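Putidaredoxin reductase (Pseudomonas putida, PDB 1Q1R) probably passes electrons from NADH through its bound FAD to putidaredoxin, the iron-sulfur protein that feeds the cytochrome P450cam monooxygenase. Local coordinates at residues A182-R187 / I208-Q213. Residues are numbered along the deposited sequence; the frame is centred on the assembly and turned at random.
Sequences ARVLER and IRTGTQ
Thr-210 leans on the backbone of Ala-182 and Arg-183. Its methyl CG2 lies 4.0 Å from Arg-183 CA. Its hydroxyl OG1 makes at most a weak hydrogen bond to Ala-182 O, 3.3 Å away. Chi1 of 53° sets OG1 between the backbone N and carbonyl carbon and leaves CG2 beside the N; this brings OG1 to Ala-182 O and CG2 to Arg-183 CA. A lysine in its place lacks the branched methyl and would probably lose the packing on Arg-183 CA.

The buried side chains are apolar. Val-184 CG1 meets Ile-208 CG2 at 4.1 Å, and the two side chains cross at about a right angle. Helix 191-204 adjoins this side: Ile-208 touches His-201, Val-184 N hydrogen-bonds to Glu-198 OE2, and Arg-183 NH1 hydrogen-bonds to Ser-194 OG. The Arg-183 guanidinium has Glu-186 CA over one face, toward the rim.

The solvent side is looser. Ala-182 CA comes no nearer to Gly-211 than 4.4 Å, at its N, and both residues are exposed.

Strand 207-209 borders strand 174-178 at the edge of a parallel sheet. The contact thus joins the loop leaving the first strand to the end of the second and the turn after it, in a beta-alpha-beta crossover through helix 191-204, within a Rossmann-type domain of the glutathione reductase fold.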
loop_
_atom_site.group_PDB
_atom_site.type_symbol
_atom_site.label_atom_id
_atom_site.label_comp_id
_atom_site.label_asym_id
_atom_site.label_seq_id
_atom_site.Cartn_x
_atom_site.Cartn_y
_atom_site.Cartn_z
ATOM N N ALA A 182 1.104 -15.944 14.459
ATOM C CA ALA A 182 2.229 -16.665 15.050
ATOM C C ALA A 182 3.583 -16.081 14.659
ATOM O O ALA A 182 4.580 -16.271 15.360
ATOM C CB ALA A 182 2.162 -18.133 14.654
ATOM N N ARG A 183 3.618 -15.377 13.534
ATOM C CA ARG A 183 4.846 -14.754 13.052
ATOM C C ARG A 183 4.469 -13.534 12.223
ATOM O O ARG A 183 3.431 -13.526 11.562
ATOM C CB ARG A 183 5.657 -15.750 12.212
ATOM C CG ARG A 183 4.908 -16.350 11.027
ATOM C CD ARG A 183 5.701 -17.505 10.407
ATOM N NE ARG A 183 5.008 -18.117 9.272
ATOM C CZ ARG A 183 4.925 -17.577 8.058
ATOM N NH1 ARG A 183 5.495 -16.406 7.802
ATOM N NH2 ARG A 183 4.265 -18.210 7.096
ATOM N N VAL A 184 5.297 -12.497 12.264
ATOM C CA VAL A 184 4.997 -11.287 11.507
ATOM C C VAL A 184 4.971 -11.571 10.011
ATOM O O VAL A 184 5.708 -12.427 9.519
ATOM C CB VAL A 184 6.034 -10.167 11.781
ATOM C CG1 VAL A 184 6.038 -9.813 13.261
ATOM C CG2 VAL A 184 7.413 -10.610 11.337
ATOM N N LEU A 185 4.111 -10.857 9.292
ATOM C CA LEU A 185 4.009 -11.019 7.848
ATOM C C LEU A 185 3.712 -12.468 7.479
ATOM O O LEU A 185 4.084 -12.929 6.400
ATOM C CB LEU A 185 5.325 -10.580 7.193
ATOM C CG LEU A 185 5.711 -9.111 7.402
ATOM C CD1 LEU A 185 7.157 -8.878 6.993
ATOM C CD2 LEU A 185 4.770 -8.231 6.601
ATOM N N GLU A 186 3.036 -13.177 8.377
ATOM C CA GLU A 186 2.703 -14.581 8.159
ATOM C C GLU A 186 1.973 -14.881 6.855
ATOM O O GLU A 186 2.229 -15.899 6.214
ATOM C CB GLU A 186 1.875 -15.112 9.336
ATOM C CG GLU A 186 1.092 -16.382 9.016
ATOM C CD GLU A 186 0.560 -17.077 10.251
ATOM O OE1 GLU A 186 -0.532 -17.674 10.171
ATOM O OE2 GLU A 186 1.238 -17.041 11.299
ATOM N N ARG A 187 1.072 -13.994 6.454
ATOM C CA ARG A 187 0.303 -14.218 5.240
ATOM C C ARG A 187 1.033 -14.012 3.915
ATOM O O ARG A 187 0.642 -14.588 2.899
ATOM C CB ARG A 187 -0.953 -13.345 5.258
ATOM C CG ARG A 187 -1.877 -13.630 6.428
ATOM C CD ARG A 187 -3.225 -12.960 6.231
ATOM N NE ARG A 187 -3.809 -13.317 4.939
ATOM C CZ ARG A 187 -5.080 -13.111 4.609
ATOM N NH1 ARG A 187 -5.911 -12.548 5.479
ATOM N NH2 ARG A 187 -5.522 -13.470 3.408
ATOM N N ILE A 208 9.198 -7.738 20.054
ATOM C CA ILE A 208 8.101 -8.258 19.245
ATOM C C ILE A 208 7.377 -9.396 19.955
ATOM O O ILE A 208 7.998 -10.379 20.364
ATOM C CB ILE A 208 8.621 -8.773 17.884
ATOM C CG1 ILE A 208 9.173 -7.599 17.070
ATOM C CG2 ILE A 208 7.508 -9.487 17.125
ATOM C CD1 ILE A 208 9.780 -7.993 15.748
ATOM N N ARG A 209 6.064 -9.256 20.096
ATOM C CA ARG A 209 5.253 -10.277 20.747
ATOM C C ARG A 209 4.209 -10.815 19.785
ATOM O O ARG A 209 3.193 -10.173 19.522
ATOM C CB ARG A 209 4.575 -9.700 21.994
ATOM C CG ARG A 209 5.567 -9.037 22.929
ATOM C CD ARG A 209 5.061 -8.925 24.350
ATOM N NE ARG A 209 6.130 -8.444 25.223
ATOM C CZ ARG A 209 6.141 -8.583 26.545
ATOM N NH1 ARG A 209 5.136 -9.194 27.159
ATOM N NH2 ARG A 209 7.162 -8.113 27.252
ATOM N N THR A 210 4.476 -12.001 19.251
ATOM C CA THR A 210 3.564 -12.636 18.313
ATOM C C THR A 210 2.537 -13.469 19.070
ATOM O O THR A 210 2.705 -13.744 20.254
ATOM C CB THR A 210 4.330 -13.537 17.332
ATOM O OG1 THR A 210 5.160 -14.443 18.067
ATOM C CG2 THR A 210 5.201 -12.695 16.409
ATOM N N GLY A 211 1.473 -13.868 18.385
ATOM C CA GLY A 211 0.443 -14.651 19.038
ATOM C C GLY A 211 -0.103 -13.899 20.239
ATOM O O GLY A 211 -0.522 -14.501 21.231
ATOM N N THR A 212 -0.094 -12.572 20.149
ATOM C CA THR A 212 -0.585 -11.731 21.233
ATOM C C THR A 212 -1.835 -10.981 20.804
ATOM O O THR A 212 -1.896 -10.436 19.703
ATOM C CB THR A 212 0.478 -10.707 21.676
ATOM O OG1 THR A 212 1.628 -11.398 22.180
ATOM C CG2 THR A 212 -0.080 -9.802 22.762
ATOM N N GLN A 213 -2.830 -10.958 21.684
ATOM C CA GLN A 213 -4.088 -10.284 21.405
ATOM C C GLN A 213 -4.349 -9.187 22.442
ATOM O O GLN A 213 -4.235 -9.421 23.649
ATOM C CB GLN A 213 -5.229 -11.304 21.420
ATOM C CG GLN A 213 -6.591 -10.733 21.072
ATOM C CD GLN A 213 -7.698 -11.766 21.190
ATOM O OE1 GLN A 213 -7.966 -12.292 22.277
ATOM N NE2 GLN A 213 -8.349 -12.064 20.070
#